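Side-chain contacts in endosialidase (PDB 4HIZ), which hydrolyses internal alpha-2,8 and alpha-2,9 linkages of sialic acid polymers, and comes from the bacteriophage phi92: residues P134-Y139 and V144-M149; E163-Y166 and R171-K174; M128-T133 and R265-P270. One frame throughout, in Å; residues are numbered along the deposited sequence.

In the fold
Along the chain, contact 3 opens first, at 128-133, and closes only at 265-270, a loop of 131 intervening residues; contacts 1 and 2 lie nested inside it. Contact 1 (134-139 with 144-149) closes a short excursion with a helical turn that leads into strand 144-154. Contact 2 (163-166 with 171-174) follows in series and closes the hairpin of strands 157-166 and 172-181. Because strands 144-154 and 157-166 are neighbours in one antiparallel sheet, contacts 1 and 2 touch, with N145 O 2.9 Å from R165 N. Contact 3, centred about 22 Å from the centre of contact 2, ties strand 130-131 of the preceding sheet to the turn before strand 272-275.

Contact 1. Residues P134-Y139 and V144-M149; sequences PIHPDY and VNYHCM. With FRU (beta-D-fructofuranose), chain G; EDO (1,2-ethanediol), chain P.
The imidazole of H136 lies between V144 and Y146, two residues of the strand that runs past it. V144 CG2 sits over the centre of one face, 3.7 Å from the ring centroid and almost on the ring normal, a clear CH-pi contact. Over the opposite face, near its rim, lies Y146 OH, while H136 CD2 in turn lies over the Y146 ring, 3.4 Å from CE1; the two rings meet obliquely, their planes 39° apart. A chi1 of -165° turns the imidazole away from H136 N and in between V144 and Y146, and D138 N fixes its rotation by donating in the ring plane to ND1 at 2.9 Å. The D138 bond lies within a type I turn, H136 to Y139, that leads to the short helix 139-142 in the beta-propeller domain, where H136, P137, D138 and Y146 line a glycan pocket. There D138 OD2 accepts from O1 of the bound fructose at 2.8 Å, while Y146 OH lies 2.6 Å from its O4. N145 OD1 takes the backbone N of H136 at 2.9 Å, the donor tilted 26° from the amide carbonyl plane. N145 ND2 is held by V109 O and L112 O, and the amide stands almost perpendicular to the Y139 ring, at whose edge its CG lies.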
loop_
_atom_site.group_PDB
_atom_site.type_symbol
_atom_site.label_atom_id
_atom_site.label_comp_id
_atom_site.label_asym_id
_atom_site.label_seq_id
_atom_site.Cartn_x
_atom_site.Cartn_y
_atom_site.Cartn_z
ATOM N N PRO A 134 1.121 22.655 9.545
ATOM C CA PRO A 134 0.620 21.792 10.623
ATOM C C PRO A 134 -0.812 22.215 10.929
ATOM O O PRO A 134 -1.276 23.218 10.364
ATOM C CB PRO A 134 1.479 22.202 11.810
ATOM C CG PRO A 134 1.679 23.692 11.576
ATOM C CD PRO A 134 1.816 23.849 10.061
ATOM N N ILE A 135 -1.514 21.467 11.772
ATOM C CA ILE A 135 -2.768 21.998 12.301
ATOM C C ILE A 135 -2.409 23.301 13.030
ATOM O O ILE A 135 -1.356 23.374 13.676
ATOM C CB ILE A 135 -3.439 20.998 13.264
ATOM C CG1 ILE A 135 -3.781 19.697 12.515
ATOM C CG2 ILE A 135 -4.691 21.624 13.899
ATOM C CD1 ILE A 135 -4.748 19.926 11.339
ATOM N N HIS A 136 -3.262 24.342 12.912
ATOM C CA HIS A 136 -2.944 25.637 13.486
ATOM C C HIS A 136 -2.681 25.491 14.986
ATOM O O HIS A 136 -3.423 24.794 15.686
ATOM C CB HIS A 136 -4.152 26.556 13.265
ATOM C CG HIS A 136 -3.851 28.002 13.472
ATOM N ND1 HIS A 136 -3.613 28.539 14.724
ATOM C CD2 HIS A 136 -3.744 29.019 12.585
ATOM C CE1 HIS A 136 -3.355 29.830 14.594
ATOM N NE2 HIS A 136 -3.444 30.148 13.313
ATOM N N PRO A 137 -1.637 26.153 15.495
ATOM C CA PRO A 137 -1.291 25.964 16.909
ATOM C C PRO A 137 -2.386 26.457 17.835
ATOM O O PRO A 137 -2.480 25.974 18.955
ATOM C CB PRO A 137 -0.016 26.799 17.080
ATOM C CG PRO A 137 -0.009 27.745 15.945
ATOM C CD PRO A 137 -0.673 27.012 14.797
ATOM N N ASP A 138 -3.217 27.382 17.368
ATOM C CA ASP A 138 -4.341 27.853 18.162
ATOM C C ASP A 138 -5.696 27.273 17.719
ATOM O O ASP A 138 -6.761 27.896 17.926
ATOM C CB ASP A 138 -4.373 29.372 18.085
ATOM C CG ASP A 138 -3.042 29.996 18.492
ATOM O OD1 ASP A 138 -2.445 29.521 19.480
ATOM O OD2 ASP A 138 -2.567 30.932 17.811
ATOM N N TYR A 139 -5.674 26.087 17.107
ATOM C CA TYR A 139 -6.894 25.455 16.607
ATOM C C TYR A 139 -7.966 25.330 17.683
ATOM O O TYR A 139 -9.137 25.674 17.458
ATOM C CB TYR A 139 -6.506 24.051 16.129
ATOM C CG TYR A 139 -7.597 23.247 15.417
ATOM C CD1 TYR A 139 -7.770 23.373 14.048
ATOM C CD2 TYR A 139 -8.422 22.357 16.118
ATOM C CE1 TYR A 139 -8.737 22.657 13.369
ATOM C CE2 TYR A 139 -9.411 21.591 15.443
ATOM C CZ TYR A 139 -9.562 21.745 14.069
ATOM O OH TYR A 139 -10.495 21.026 13.361
ATOM N N VAL A 144 -9.609 28.321 14.893
ATOM C CA VAL A 144 -9.222 28.711 13.554
ATOM C C VAL A 144 -8.285 27.641 12.977
ATOM O O VAL A 144 -7.712 26.825 13.720
ATOM C CB VAL A 144 -8.413 30.039 13.532
ATOM C CG1 VAL A 144 -9.333 31.212 13.964
ATOM C CG2 VAL A 144 -7.170 29.968 14.444
ATOM N N ASN A 145 -8.136 27.643 11.662
ATOM C CA ASN A 145 -7.132 26.747 11.047
ATOM C C ASN A 145 -6.674 27.317 9.705
ATOM O O ASN A 145 -7.279 28.275 9.176
ATOM C CB ASN A 145 -7.691 25.311 10.894
ATOM C CG ASN A 145 -6.593 24.286 10.611
ATOM O OD1 ASN A 145 -5.425 24.463 10.984
ATOM N ND2 ASN A 145 -6.974 23.210 9.964
ATOM N N TYR A 146 -5.638 26.710 9.119
ATOM C CA TYR A 146 -5.054 27.249 7.901
ATOM C C TYR A 146 -5.837 26.890 6.624
ATOM O O TYR A 146 -6.709 26.008 6.656
ATOM C CB TYR A 146 -3.631 26.766 7.797
ATOM C CG TYR A 146 -2.685 27.294 8.845
ATOM C CD1 TYR A 146 -2.488 28.684 9.014
ATOM C CD2 TYR A 146 -1.951 26.414 9.637
ATOM C CE1 TYR A 146 -1.571 29.165 9.944
ATOM C CE2 TYR A 146 -1.022 26.884 10.580
ATOM C CZ TYR A 146 -0.828 28.255 10.715
ATOM O OH TYR A 146 0.092 28.714 11.638
ATOM N N HIS A 147 -5.513 27.567 5.517
ATOM C CA HIS A 147 -6.202 27.398 4.239
ATOM C C HIS A 147 -5.321 28.094 3.191
ATOM O O HIS A 147 -4.621 29.053 3.492
ATOM C CB HIS A 147 -7.564 28.123 4.362
ATOM C CG HIS A 147 -8.438 28.054 3.151
ATOM N ND1 HIS A 147 -8.420 29.008 2.149
ATOM C CD2 HIS A 147 -9.433 27.191 2.834
ATOM C CE1 HIS A 147 -9.341 28.707 1.248
ATOM N NE2 HIS A 147 -9.969 27.609 1.641
ATOM N N CYS A 148 -5.323 27.601 1.958
ATOM C CA CYS A 148 -4.515 28.242 0.937
ATOM C C CYS A 148 -5.053 27.966 -0.442
ATOM O O CYS A 148 -5.328 26.789 -0.778
ATOM C CB CYS A 148 -3.061 27.717 1.031
ATOM S SG CYS A 148 -1.908 28.426 -0.210
ATOM N N MET A 149 -5.184 29.014 -1.248
ATOM C CA MET A 149 -5.461 28.886 -2.678
ATOM C C MET A 149 -4.475 29.672 -3.552
ATOM O O MET A 149 -4.679 29.787 -4.769
ATOM C CB MET A 149 -6.911 29.281 -3.002
ATOM C CG MET A 149 -7.938 28.274 -2.425
ATOM S SD MET A 149 -9.591 28.833 -2.823
ATOM C CE MET A 149 -10.515 27.399 -2.235
HETATM C C1 FRU G . 0.148 32.733 15.878
HETATM C C2 FRU G . 0.897 32.485 14.646
HETATM C C3 FRU G . 0.311 32.425 13.336
HETATM C C4 FRU G . 1.416 31.950 12.477
HETATM C C5 FRU G . 2.187 31.086 13.431
HETATM C C6 FRU G . 3.618 30.762 13.028
HETATM O O1 FRU G . -0.353 31.434 16.131
HETATM O O2 FRU G . 1.418 33.872 14.479
HETATM O O3 FRU G . -0.424 33.584 12.868
HETATM O O4 FRU G . 0.884 31.199 11.340
HETATM O O5 FRU G . 2.161 31.771 14.705
HETATM O O6 FRU G . 4.405 31.904 13.150
HETATM C C1 EDO P . -12.130 25.338 0.653
HETATM O O1 EDO P . -12.430 26.732 0.743
HETATM C C2 EDO P . -12.815 24.646 1.813
HETATM O O2 EDO P . -14.165 25.130 1.801
#

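Contact 2. Residues E163-Y166 and R171-K174; sequences ETRY and RLKK
A classic beta bulge in the hairpin of strands 157-166 and 172-181 puts K173 and K174 opposite the single residue T164. The evidence is the shared acceptor T164 O: K173 N reaches it at 2.8 Å, whereas the bond from K174 N is weak at 3.4 Å. T164 N bonds K174 O at 2.9 Å, and Y166 N to R171 O continues the ladder beyond the bulge. On the face carrying T164 and K174, the two side chains lie alongside each other, pointing the same way, with T164 CB 3.9 Å from K174 CG. R165 and L172 occupy the other face. R165 bends at chi3 (67°), bringing its guanidinium over L172 CB, while NH2 meets E163 OE1 at 2.8 Å in the guanidinium plane but from above the carboxylate plane. L172 CD1 packs against E163 CB at 3.5 Å, close to both partners of the salt bridge. Towards the hairpin end, the aliphatic part of K173 crosses Y166 obliquely, its CD 3.5 Å from the phenol OH. R165 is gripped further by M170 O and T290 O, and E163 by T292 and H147, so this buried ion pair is held at both ends and its charges are probably well compensated.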
loop_
_atom_site.group_PDB
_atom_site.type_symbol
_atom_site.label_atom_id
_atom_site.label_comp_id
_atom_site.label_asym_id
_atom_site.label_seq_id
_atom_site.Cartn_x
_atom_site.Cartn_y
_atom_site.Cartn_z
ATOM N N GLU A 163 -3.670 31.382 4.766
ATOM C CA GLU A 163 -4.776 32.068 5.416
ATOM C C GLU A 163 -5.117 31.402 6.733
ATOM O O GLU A 163 -5.013 30.178 6.865
ATOM C CB GLU A 163 -5.999 31.981 4.503
ATOM C CG GLU A 163 -5.847 32.799 3.199
ATOM C CD GLU A 163 -7.048 32.696 2.295
ATOM O OE1 GLU A 163 -7.873 31.744 2.470
ATOM O OE2 GLU A 163 -7.153 33.543 1.376
ATOM N N THR A 164 -5.598 32.197 7.689
ATOM C CA THR A 164 -6.143 31.659 8.930
ATOM C C THR A 164 -7.643 31.933 8.895
ATOM O O THR A 164 -8.058 33.105 8.777
ATOM C CB THR A 164 -5.513 32.351 10.156
ATOM O OG1 THR A 164 -4.134 32.019 10.242
ATOM C CG2 THR A 164 -6.181 31.907 11.450
ATOM N N ARG A 165 -8.464 30.884 8.959
ATOM C CA ARG A 165 -9.921 31.049 8.807
ATOM C C ARG A 165 -10.636 30.445 10.005
ATOM O O ARG A 165 -10.153 29.484 10.627
ATOM C CB ARG A 165 -10.420 30.375 7.503
ATOM C CG ARG A 165 -9.553 30.827 6.261
ATOM C CD ARG A 165 -10.208 30.482 4.892
ATOM N NE ARG A 165 -11.429 31.268 4.680
ATOM C CZ ARG A 165 -11.554 32.245 3.774
ATOM N NH1 ARG A 165 -12.712 32.907 3.671
ATOM N NH2 ARG A 165 -10.547 32.537 2.940
ATOM N N TYR A 166 -11.814 30.984 10.315
ATOM C CA TYR A 166 -12.588 30.474 11.437
ATOM C C TYR A 166 -13.244 29.137 11.111
ATOM O O TYR A 166 -13.844 28.950 10.053
ATOM C CB TYR A 166 -13.665 31.515 11.823
ATOM C CG TYR A 166 -13.090 32.732 12.511
ATOM C CD1 TYR A 166 -12.689 32.659 13.839
ATOM C CD2 TYR A 166 -12.982 33.959 11.850
ATOM C CE1 TYR A 166 -12.167 33.760 14.493
ATOM C CE2 TYR A 166 -12.465 35.088 12.509
ATOM C CZ TYR A 166 -12.057 34.958 13.822
ATOM O OH TYR A 166 -11.549 36.021 14.521
ATOM N N ARG A 171 -14.871 32.480 7.745
ATOM C CA ARG A 171 -14.369 33.820 7.441
ATOM C C ARG A 171 -12.862 33.919 7.608
ATOM O O ARG A 171 -12.257 33.241 8.445
ATOM C CB ARG A 171 -15.088 34.897 8.284
ATOM C CG ARG A 171 -16.519 35.024 7.845
ATOM C CD ARG A 171 -17.283 36.049 8.656
ATOM N NE ARG A 171 -18.688 36.026 8.281
ATOM C CZ ARG A 171 -19.620 36.658 8.985
ATOM N NH1 ARG A 171 -19.266 37.281 10.091
ATOM N NH2 ARG A 171 -20.896 36.622 8.621
ATOM N N LEU A 172 -12.275 34.815 6.830
ATOM C CA LEU A 172 -10.829 34.989 6.853
ATOM C C LEU A 172 -10.440 35.866 8.060
ATOM O O LEU A 172 -10.809 37.066 8.112
ATOM C CB LEU A 172 -10.385 35.644 5.541
ATOM C CG LEU A 172 -8.874 35.894 5.399
ATOM C CD1 LEU A 172 -8.082 34.582 5.533
ATOM C CD2 LEU A 172 -8.584 36.554 4.061
ATOM N N LYS A 173 -9.755 35.296 9.052
ATOM C CA LYS A 173 -9.290 36.070 10.206
ATOM C C LYS A 173 -8.065 36.911 9.864
ATOM O O LYS A 173 -8.039 38.106 10.172
ATOM C CB LYS A 173 -8.986 35.167 11.393
ATOM C CG LYS A 173 -8.460 35.904 12.626
ATOM C CD LYS A 173 -8.274 34.925 13.777
ATOM C CE LYS A 173 -7.947 35.629 15.088
ATOM N NZ LYS A 173 -6.525 36.022 15.124
ATOM N N LYS A 174 -7.050 36.304 9.251
ATOM C CA LYS A 174 -5.901 37.067 8.780
ATOM C C LYS A 174 -5.212 36.230 7.721
ATOM O O LYS A 174 -5.534 35.058 7.543
ATOM C CB LYS A 174 -4.917 37.345 9.920
ATOM C CG LYS A 174 -4.313 36.064 10.510
ATOM C CD LYS A 174 -3.540 36.347 11.809
ATOM C CE LYS A 174 -2.189 36.971 11.549
ATOM N NZ LYS A 174 -1.663 37.687 12.780
#

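Contact 3. Residues M128-T133 and R265-P270; sequences MPEWLT and RFWDSP
Strand 130-131 is extended at E130, whereas 266-268 coils as a 3-10 turn. The bond from D268 N to R265 O is consistent with that tight winding. S269 OG donates to the same R265 O, from the opposite face of the carbonyl plane to D268 N. No backbone atoms meet across the two segments, and the join rests on two side chains.

E130 is fully stretched: CG stands anti to the backbone N (chi1 176°) and the chain continues straight, which carries the carboxylate to the edge of the W267 indole. There W267 NE1 donates to E130 OE2 at 2.7 Å with an angle of 143° at the hydrogen. OE2 accepts through its syn lone pair, and the carboxylate and indole planes are nearly coplanar, 18° apart, so the two flat groups meet edge to edge. The other oxygen, OE1, takes the indole N-H of W116, so two tryptophans hold the carboxylate and fix its rotation. F266 CD2 lies over one face of the W267 ring, 3.5 Å above its plane. Within the 265-270 segment, R265 NH1 forms a salt bridge with D268 OD2 at 2.9 Å.

Subunit neighbours complete the setting: M548 of the second subunit packs on E130, while H510 of the third subunit stacks on W267 and W497 of that subunit meets it edge-to-face. The arrangement is therefore a link from a buried carboxylate to a partly exposed indole, joining propeller segments distant in sequence at the trimer interface of this phage endosialidase.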
loop_
_atom_site.group_PDB
_atom_site.type_symbol
_atom_site.label_atom_id
_atom_site.label_comp_id
_atom_site.label_asym_id
_atom_site.label_seq_id
_atom_site.Cartn_x
_atom_site.Cartn_y
_atom_site.Cartn_z
ATOM N N MET A 128 3.097 10.325 -2.061
ATOM C CA MET A 128 2.152 10.394 -0.948
ATOM C C MET A 128 1.937 11.882 -0.611
ATOM O O MET A 128 2.813 12.715 -0.884
ATOM C CB MET A 128 2.699 9.665 0.278
ATOM C CG MET A 128 3.886 10.369 0.932
ATOM S SD MET A 128 4.605 9.501 2.336
ATOM C CE MET A 128 5.630 8.292 1.467
ATOM N N PRO A 129 0.783 12.215 -0.029
ATOM C CA PRO A 129 0.642 13.614 0.387
ATOM C C PRO A 129 1.670 14.009 1.444
ATOM O O PRO A 129 1.995 13.217 2.343
ATOM C CB PRO A 129 -0.758 13.663 1.044
ATOM C CG PRO A 129 -1.493 12.504 0.477
ATOM C CD PRO A 129 -0.415 11.418 0.270
ATOM N N GLU A 130 2.186 15.234 1.323
ATOM C CA GLU A 130 3.034 15.825 2.362
ATOM C C GLU A 130 2.304 17.028 2.901
ATOM O O GLU A 130 1.884 17.893 2.130
ATOM C CB GLU A 130 4.399 16.261 1.801
ATOM C CG GLU A 130 5.245 16.975 2.852
ATOM C CD GLU A 130 6.597 17.438 2.356
ATOM O OE1 GLU A 130 6.959 17.221 1.166
ATOM O OE2 GLU A 130 7.300 18.031 3.198
ATOM N N TRP A 131 2.174 17.071 4.214
ATOM C CA TRP A 131 1.567 18.228 4.878
ATOM C C TRP A 131 2.583 19.359 4.916
ATOM O O TRP A 131 3.729 19.183 5.367
ATOM C CB TRP A 131 1.134 17.867 6.293
ATOM C CG TRP A 131 -0.002 16.849 6.329
ATOM C CD1 TRP A 131 -0.927 16.591 5.343
ATOM C CD2 TRP A 131 -0.295 15.951 7.404
ATOM N NE1 TRP A 131 -1.793 15.568 5.758
ATOM C CE2 TRP A 131 -1.433 15.184 7.028
ATOM C CE3 TRP A 131 0.284 15.739 8.668
ATOM C CZ2 TRP A 131 -1.968 14.191 7.849
ATOM C CZ3 TRP A 131 -0.275 14.749 9.508
ATOM C CH2 TRP A 131 -1.376 13.988 9.081
ATOM N N LEU A 132 2.147 20.529 4.453
ATOM C CA LEU A 132 3.007 21.714 4.405
ATOM C C LEU A 132 2.706 22.619 5.586
ATOM O O LEU A 132 3.609 23.266 6.108
ATOM C CB LEU A 132 2.741 22.496 3.122
ATOM C CG LEU A 132 3.081 21.662 1.873
ATOM C CD1 LEU A 132 2.495 22.382 0.639
ATOM C CD2 LEU A 132 4.609 21.405 1.727
ATOM N N THR A 133 1.438 22.712 5.987
ATOM C CA THR A 133 1.106 23.419 7.223
ATOM C C THR A 133 0.763 22.389 8.286
ATOM O O THR A 133 0.163 21.356 7.971
ATOM C CB THR A 133 -0.113 24.384 7.036
ATOM O OG1 THR A 133 -1.269 23.665 6.550
ATOM C CG2 THR A 133 0.205 25.432 5.989
ATOM N N ARG A 265 18.393 23.350 2.013
ATOM C CA ARG A 265 17.683 22.425 2.898
ATOM C C ARG A 265 16.326 23.033 3.203
ATOM O O ARG A 265 16.130 23.693 4.232
ATOM C CB ARG A 265 18.484 22.185 4.185
ATOM C CG ARG A 265 19.859 21.515 3.916
ATOM C CD ARG A 265 20.513 21.083 5.217
ATOM N NE ARG A 265 21.178 22.203 5.899
ATOM C CZ ARG A 265 21.062 22.492 7.189
ATOM N NH1 ARG A 265 20.248 21.789 7.974
ATOM N NH2 ARG A 265 21.765 23.506 7.692
ATOM N N PHE A 266 15.393 22.848 2.265
ATOM C CA PHE A 266 14.059 23.418 2.350
ATOM C C PHE A 266 13.385 23.085 3.691
ATOM O O PHE A 266 12.797 23.944 4.352
ATOM C CB PHE A 266 13.221 22.843 1.181
ATOM C CG PHE A 266 11.721 23.164 1.253
ATOM C CD1 PHE A 266 11.235 24.338 0.731
ATOM C CD2 PHE A 266 10.813 22.241 1.789
ATOM C CE1 PHE A 266 9.851 24.632 0.749
ATOM C CE2 PHE A 266 9.437 22.520 1.824
ATOM C CZ PHE A 266 8.946 23.694 1.288
ATOM N N TRP A 267 13.449 21.821 4.075
ATOM C CA TRP A 267 12.746 21.347 5.253
ATOM C C TRP A 267 13.377 21.744 6.564
ATOM O O TRP A 267 12.730 21.610 7.607
ATOM C CB TRP A 267 12.577 19.799 5.192
ATOM C CG TRP A 267 11.698 19.343 4.026
ATOM C CD1 TRP A 267 10.331 19.227 4.031
ATOM C CD2 TRP A 267 12.124 19.008 2.691
ATOM N NE1 TRP A 267 9.888 18.818 2.786
ATOM C CE2 TRP A 267 10.967 18.664 1.954
ATOM C CE3 TRP A 267 13.368 18.963 2.055
ATOM C CZ2 TRP A 267 11.013 18.264 0.619
ATOM C CZ3 TRP A 267 13.425 18.542 0.712
ATOM C CH2 TRP A 267 12.247 18.202 0.009
ATOM N N ASP A 268 14.630 22.218 6.517
ATOM C CA ASP A 268 15.307 22.744 7.704
ATOM C C ASP A 268 15.302 24.269 7.770
ATOM O O ASP A 268 15.827 24.854 8.718
ATOM C CB ASP A 268 16.769 22.247 7.747
ATOM C CG ASP A 268 16.866 20.743 7.920
ATOM O OD1 ASP A 268 15.937 20.120 8.488
ATOM O OD2 ASP A 268 17.888 20.186 7.495
ATOM N N SER A 269 14.745 24.926 6.767
ATOM C CA SER A 269 14.771 26.402 6.767
ATOM C C SER A 269 13.509 26.946 7.426
ATOM O O SER A 269 12.432 26.542 7.087
ATOM C CB SER A 269 14.849 26.926 5.322
ATOM O OG SER A 269 16.062 26.534 4.683
ATOM N N PRO A 270 13.640 27.870 8.376
ATOM C CA PRO A 270 12.405 28.447 8.934
ATOM C C PRO A 270 11.570 29.129 7.866
ATOM O O PRO A 270 12.125 29.720 6.933
ATOM C CB PRO A 270 12.911 29.483 9.948
ATOM C CG PRO A 270 14.362 29.629 9.704
ATOM C CD PRO A 270 14.854 28.354 9.055
#